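Side-chain contacts in PrgZ (PDB 4FAJ), which acts as an extracellular, membrane-anchored pheromone receptor that binds peptide and probably serves peptide uptake: residues G110-S115 against Y201-L206; A144-V149 against L191-V196. One frame throughout, in Å; residues are numbered along the deposited sequence.

Interaction 1 of 2, residues G110-S115 against Y201-L206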
loop_
_atom_site.group_PDB
_atom_site.type_symbol
_atom_site.label_atom_id
_atom_site.label_comp_id
_atom_site.label_asym_id
_atom_site.label_seq_id
_atom_site.Cartn_x
_atom_site.Cartn_y
_atom_site.Cartn_z
ATOM N N GLY A 110 -22.752 13.199 -3.033
ATOM C CA GLY A 110 -22.189 14.386 -2.406
ATOM C C GLY A 110 -21.294 13.977 -1.260
ATOM O O GLY A 110 -21.213 12.802 -0.925
ATOM N N GLN A 111 -20.609 14.947 -0.665
ATOM C CA GLN A 111 -19.841 14.725 0.562
ATOM C C GLN A 111 -20.777 14.270 1.691
ATOM O O GLN A 111 -21.985 14.529 1.640
ATOM C CB GLN A 111 -19.128 16.019 0.980
ATOM C CG GLN A 111 -18.028 16.479 0.025
ATOM C CD GLN A 111 -16.839 15.538 -0.007
ATOM O OE1 GLN A 111 -16.634 14.746 0.913
ATOM N NE2 GLN A 111 -16.042 15.628 -1.063
ATOM N N PRO A 112 -20.230 13.613 2.728
ATOM C CA PRO A 112 -21.109 13.199 3.811
ATOM C C PRO A 112 -21.721 14.379 4.567
ATOM O O PRO A 112 -21.092 15.438 4.696
ATOM C CB PRO A 112 -20.179 12.390 4.738
ATOM C CG PRO A 112 -19.050 11.995 3.886
ATOM C CD PRO A 112 -18.854 13.152 2.952
ATOM N N LYS A 113 -22.949 14.184 5.031
ATOM C CA LYS A 113 -23.582 15.099 5.959
ATOM C C LYS A 113 -23.236 14.585 7.346
ATOM O O LYS A 113 -23.604 13.461 7.708
ATOM C CB LYS A 113 -25.097 15.122 5.741
ATOM C CG LYS A 113 -25.895 16.036 6.678
ATOM C CD LYS A 113 -25.246 17.398 6.905
ATOM C CE LYS A 113 -25.089 18.190 5.609
ATOM N NZ LYS A 113 -26.384 18.623 5.048
ATOM N N VAL A 114 -22.497 15.388 8.102
ATOM C CA VAL A 114 -21.992 14.964 9.399
ATOM C C VAL A 114 -22.817 15.590 10.516
ATOM O O VAL A 114 -23.085 16.792 10.505
ATOM C CB VAL A 114 -20.507 15.330 9.582
ATOM C CG1 VAL A 114 -19.993 14.777 10.889
ATOM C CG2 VAL A 114 -19.673 14.801 8.416
ATOM N N SER A 115 -23.226 14.768 11.473
ATOM C CA SER A 115 -24.089 15.221 12.560
ATOM C C SER A 115 -23.628 14.552 13.848
ATOM O O SER A 115 -22.614 13.852 13.849
ATOM C CB SER A 115 -25.543 14.871 12.251
ATOM O OG SER A 115 -25.720 13.463 12.148
ATOM N N TYR A 201 -10.133 12.177 8.875
ATOM C CA TYR A 201 -9.794 11.464 7.645
ATOM C C TYR A 201 -10.809 10.376 7.233
ATOM O O TYR A 201 -10.541 9.607 6.297
ATOM C CB TYR A 201 -8.372 10.860 7.736
ATOM C CG TYR A 201 -8.152 9.998 8.966
ATOM C CD1 TYR A 201 -7.550 10.522 10.110
ATOM C CD2 TYR A 201 -8.574 8.678 8.992
ATOM C CE1 TYR A 201 -7.365 9.744 11.242
ATOM C CE2 TYR A 201 -8.400 7.901 10.101
ATOM C CZ TYR A 201 -7.799 8.435 11.229
ATOM O OH TYR A 201 -7.628 7.644 12.327
ATOM N N PHE A 202 -11.975 10.318 7.873
ATOM C CA PHE A 202 -12.914 9.224 7.586
ATOM C C PHE A 202 -13.411 9.220 6.138
ATOM O O PHE A 202 -13.519 8.165 5.527
ATOM C CB PHE A 202 -14.098 9.182 8.565
ATOM C CG PHE A 202 -14.949 7.948 8.398
ATOM C CD1 PHE A 202 -16.234 8.033 7.880
ATOM C CD2 PHE A 202 -14.435 6.695 8.710
ATOM C CE1 PHE A 202 -17.018 6.890 7.704
ATOM C CE2 PHE A 202 -15.201 5.540 8.519
ATOM C CZ PHE A 202 -16.500 5.642 8.013
ATOM N N THR A 203 -13.702 10.392 5.575
ATOM C CA THR A 203 -14.072 10.458 4.156
ATOM C C THR A 203 -12.937 9.922 3.271
ATOM O O THR A 203 -13.184 9.253 2.270
ATOM C CB THR A 203 -14.476 11.878 3.772
ATOM O OG1 THR A 203 -15.496 12.323 4.680
ATOM C CG2 THR A 203 -14.993 11.934 2.358
ATOM N N ASP A 204 -11.686 10.155 3.674
ATOM C CA ASP A 204 -10.547 9.571 2.961
ATOM C C ASP A 204 -10.580 8.046 2.979
ATOM O O ASP A 204 -10.308 7.417 1.959
ATOM C CB ASP A 204 -9.210 10.066 3.515
ATOM C CG ASP A 204 -9.103 11.588 3.511
ATOM O OD1 ASP A 204 -8.874 12.179 2.440
ATOM O OD2 ASP A 204 -9.285 12.191 4.569
ATOM N N LEU A 205 -10.932 7.456 4.115
ATOM C CA LEU A 205 -11.043 5.994 4.210
ATOM C C LEU A 205 -12.106 5.438 3.266
ATOM O O LEU A 205 -11.946 4.349 2.701
ATOM C CB LEU A 205 -11.362 5.575 5.639
ATOM C CG LEU A 205 -10.253 5.828 6.666
ATOM C CD1 LEU A 205 -10.694 5.360 8.026
ATOM C CD2 LEU A 205 -8.968 5.141 6.270
ATOM N N LEU A 206 -13.196 6.187 3.100
ATOM C CA LEU A 206 -14.292 5.788 2.215
ATOM C C LEU A 206 -13.919 5.790 0.735
ATOM O O LEU A 206 -14.715 5.334 -0.095
ATOM C CB LEU A 206 -15.514 6.699 2.431
ATOM C CG LEU A 206 -16.163 6.672 3.814
ATOM C CD1 LEU A 206 -17.359 7.632 3.899
ATOM C CD2 LEU A 206 -16.567 5.247 4.220
HETATM O O HOH W 1 -15.876 15.167 3.911
#
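The amide of Gln111 has the methyl CG2 of Thr203 beyond its oxygen, 3.6 Å from Gln111 OE1 and roughly in line with the C=O bond, while water 1 lies well out of the amide plane and donates to Gln111 OE1 at 3.1 Å. Pro112 turns the CG-CD side of its ring to the threonine, with CG 3.7 Å from Thr203 OG1. The same water is hydrogen-bonded to Thr203 OG1 at 3.0 Å and so joins two side chains that have no direct hydrogen bond between them.

These residues bring the lead-in to strand 113-115, an outer strand of a four-stranded antiparallel sheet in this family 5 solute-binding protein, alongside the short helix 202-205, whose N-cap position is held by Tyr201. Proline suits the lead-in because it offers an apolar ring, which also rests on Tyr95 and Tyr121. Threonine suits the helix surface because its two branches differ in kind: with chi1 at -53°, OG1 lies beside the backbone N, where it meets the proline ring and is hydrogen-bonded to the water, while CG2 stands anti to that nitrogen and meets the amide oxygen. The Gln111 chain bends at chi2 (-67°) and crosses the threonine at about a right angle; its other amide atom, NE2, is hydrogen-bonded to the carbonyl oxygen of Pro103.

Interaction 2 of 2, residues A144-V149 against L191-V196; sequences AAWQRV and LEIELV
Trp146 reaches from helix 139-150 to Ile193 and Leu191 on strand 190-194, a helix-on-sheet packing in which one large aromatic side chain spans the gap. The CA atoms of Trp146 and Ile193 are 11.1 Å apart, too far for small side chains to bridge, and the length of the indole suits this position. Its conformation directs that length at the strand. With chi1 at -60°, CG is anti to the carbonyl carbon; chi2 near -9° brings CD1 almost into eclipse with CA and sends the six-membered ring outward, so that CZ3 and CH2 lead towards the strand.

The strand answers with apolar residues at alternate positions. Leu191 and Ile193 face the helix, whereas Glu192 and Glu194 project from the other side of the strand, where Glu194 forms a salt bridge with Lys166. Leu191 approaches the indole obliquely, its CD1 4.5 Å from Trp146 CH2, a looser contact than that of the isoleucine. Leu191 is also packed by Ala139, Phe142 and Val143 from earlier turns of the same helix.

Burying a tryptophan leaves one polar atom to be satisfied, and Trp146 NE1 is hydrogen-bonded to the carbonyl oxygen of Tyr211. The rings of Tyr211 and Phe162 also meet the indole edge-to-face, which, with the NE1 bond, probably holds the ring in this orientation.

Ile193 crosses the tryptophan side chain at about a right angle and comes to the edge of the ring. Its chi2 of 149° departs from a perfectly staggered value, and its terminal methyl CD1 lies near the indole plane, 3.7 Å from Trp146 CZ3 and 3.9 Å from CH2. Behind it, Ile193 CG1 lies in that plane, 3.9 Å from Trp146 CZ3.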
loop_
_atom_site.group_PDB
_atom_site.type_symbol
_atom_site.label_atom_id
_atom_site.label_comp_id
_atom_site.label_asym_id
_atom_site.label_seq_id
_atom_site.Cartn_x
_atom_site.Cartn_y
_atom_site.Cartn_z
ATOM N N ALA A 144 -23.448 -4.981 3.675
ATOM C CA ALA A 144 -22.967 -6.366 3.629
ATOM C C ALA A 144 -21.467 -6.475 3.321
ATOM O O ALA A 144 -20.795 -7.347 3.872
ATOM C CB ALA A 144 -23.778 -7.187 2.620
ATOM N N ALA A 145 -20.953 -5.604 2.448
ATOM C CA ALA A 145 -19.544 -5.599 2.080
ATOM C C ALA A 145 -18.663 -5.304 3.279
ATOM O O ALA A 145 -17.661 -5.983 3.506
ATOM C CB ALA A 145 -19.273 -4.542 0.953
ATOM N N TRP A 146 -19.044 -4.289 4.050
ATOM C CA TRP A 146 -18.257 -3.868 5.206
ATOM C C TRP A 146 -18.375 -4.848 6.373
ATOM O O TRP A 146 -17.398 -5.086 7.087
ATOM C CB TRP A 146 -18.656 -2.464 5.652
ATOM C CG TRP A 146 -18.448 -1.409 4.590
ATOM C CD1 TRP A 146 -17.803 -1.551 3.391
ATOM C CD2 TRP A 146 -18.876 -0.046 4.649
ATOM N NE1 TRP A 146 -17.831 -0.365 2.698
ATOM C CE2 TRP A 146 -18.466 0.577 3.455
ATOM C CE3 TRP A 146 -19.558 0.711 5.603
ATOM C CZ2 TRP A 146 -18.731 1.918 3.179
ATOM C CZ3 TRP A 146 -19.820 2.059 5.323
ATOM C CH2 TRP A 146 -19.399 2.639 4.121
ATOM N N GLN A 147 -19.562 -5.403 6.575
ATOM C CA GLN A 147 -19.729 -6.479 7.552
ATOM C C GLN A 147 -18.775 -7.637 7.232
ATOM O O GLN A 147 -18.177 -8.250 8.122
ATOM C CB GLN A 147 -21.182 -6.965 7.598
ATOM C CG GLN A 147 -22.100 -6.075 8.425
ATOM C CD GLN A 147 -23.528 -6.595 8.546
ATOM O OE1 GLN A 147 -24.437 -5.854 8.944
ATOM N NE2 GLN A 147 -23.731 -7.863 8.221
ATOM N N ARG A 148 -18.618 -7.907 5.946
ATOM C CA ARG A 148 -17.774 -8.987 5.471
ATOM C C ARG A 148 -16.282 -8.734 5.766
ATOM O O ARG A 148 -15.546 -9.669 6.072
ATOM C CB ARG A 148 -18.035 -9.146 3.973
ATOM C CG ARG A 148 -17.313 -10.232 3.270
ATOM C CD ARG A 148 -17.794 -10.253 1.841
ATOM N NE ARG A 148 -16.978 -11.130 1.037
ATOM C CZ ARG A 148 -16.033 -10.744 0.188
ATOM N NH1 ARG A 148 -15.769 -9.455 -0.027
ATOM N NH2 ARG A 148 -15.373 -11.672 -0.481
ATOM N N VAL A 149 -15.843 -7.477 5.688
ATOM C CA VAL A 149 -14.452 -7.138 6.000
ATOM C C VAL A 149 -14.133 -7.351 7.486
ATOM O O VAL A 149 -13.083 -7.896 7.820
ATOM C CB VAL A 149 -14.096 -5.676 5.606
ATOM C CG1 VAL A 149 -12.669 -5.337 6.027
ATOM C CG2 VAL A 149 -14.264 -5.475 4.111
ATOM N N LEU A 191 -27.038 5.679 3.250
ATOM C CA LEU A 191 -26.195 5.018 4.237
ATOM C C LEU A 191 -26.019 5.923 5.450
ATOM O O LEU A 191 -25.776 7.122 5.293
ATOM C CB LEU A 191 -24.824 4.736 3.632
ATOM C CG LEU A 191 -24.644 3.499 2.760
ATOM C CD1 LEU A 191 -23.281 3.571 2.046
ATOM C CD2 LEU A 191 -24.753 2.225 3.615
ATOM N N GLU A 192 -26.138 5.360 6.652
ATOM C CA GLU A 192 -25.791 6.085 7.879
ATOM C C GLU A 192 -24.711 5.306 8.641
ATOM O O GLU A 192 -24.852 4.108 8.859
ATOM C CB GLU A 192 -27.018 6.298 8.770
ATOM C CG GLU A 192 -26.720 7.068 10.055
ATOM C CD GLU A 192 -27.910 7.174 10.988
ATOM O OE1 GLU A 192 -28.928 7.769 10.593
ATOM O OE2 GLU A 192 -27.821 6.676 12.135
ATOM N N ILE A 193 -23.637 5.994 9.027
ATOM C CA ILE A 193 -22.493 5.378 9.717
ATOM C C ILE A 193 -22.245 6.135 11.006
ATOM O O ILE A 193 -22.231 7.376 10.996
ATOM C CB ILE A 193 -21.210 5.487 8.878
ATOM C CG1 ILE A 193 -21.391 4.845 7.498
ATOM C CG2 ILE A 193 -20.007 4.862 9.607
ATOM C CD1 ILE A 193 -20.562 5.530 6.439
ATOM N N GLU A 194 -22.048 5.402 12.107
ATOM C CA GLU A 194 -21.627 6.013 13.365
ATOM C C GLU A 194 -20.189 5.643 13.746
ATOM O O GLU A 194 -19.821 4.469 13.805
ATOM C CB GLU A 194 -22.572 5.666 14.517
ATOM C CG GLU A 194 -22.109 6.297 15.818
ATOM C CD GLU A 194 -23.223 6.814 16.655
ATOM O OE1 GLU A 194 -23.450 8.048 16.621
ATOM O OE2 GLU A 194 -23.881 5.994 17.338
ATOM N N LEU A 195 -19.393 6.672 14.019
ATOM C CA LEU A 195 -18.015 6.516 14.444
ATOM C C LEU A 195 -17.878 6.570 15.970
ATOM O O LEU A 195 -18.725 7.124 16.679
ATOM C CB LEU A 195 -17.166 7.614 13.820
ATOM C CG LEU A 195 -17.250 7.809 12.306
ATOM C CD1 LEU A 195 -16.303 8.930 11.895
ATOM C CD2 LEU A 195 -16.926 6.532 11.560
ATOM N N VAL A 196 -16.791 5.995 16.470
ATOM C CA VAL A 196 -16.511 6.021 17.899
ATOM C C VAL A 196 -16.222 7.454 18.348
ATOM O O VAL A 196 -16.703 7.886 19.390
ATOM C CB VAL A 196 -15.360 5.076 18.257
ATOM C CG1 VAL A 196 -14.938 5.257 19.725
ATOM C CG2 VAL A 196 -15.786 3.637 17.997
#

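The segments come along the chain in the order 110-115, 144-149, 191-196, 201-206, so interaction 1 spans interaction 2 in sequence. Their centres are 13 Å apart, and both reach one antiparallel sheet, in which strand 120-124 lies between 113-115 and 190-194. Helix 202-205 is the next helix or strand after strand 190-194, joined to it by the loop 195-201, which links the second segments of the two contacts. The contacts also touch: Leu206 CD2 is 3.9 Å from Trp146 CH2, and Phe202 CE2 is 3.6 Å from Leu195 CD2. Buried packing in interaction 2 thus continues into the helix whose outer residue, Thr203, makes the surface contact, all away from the zinc sites.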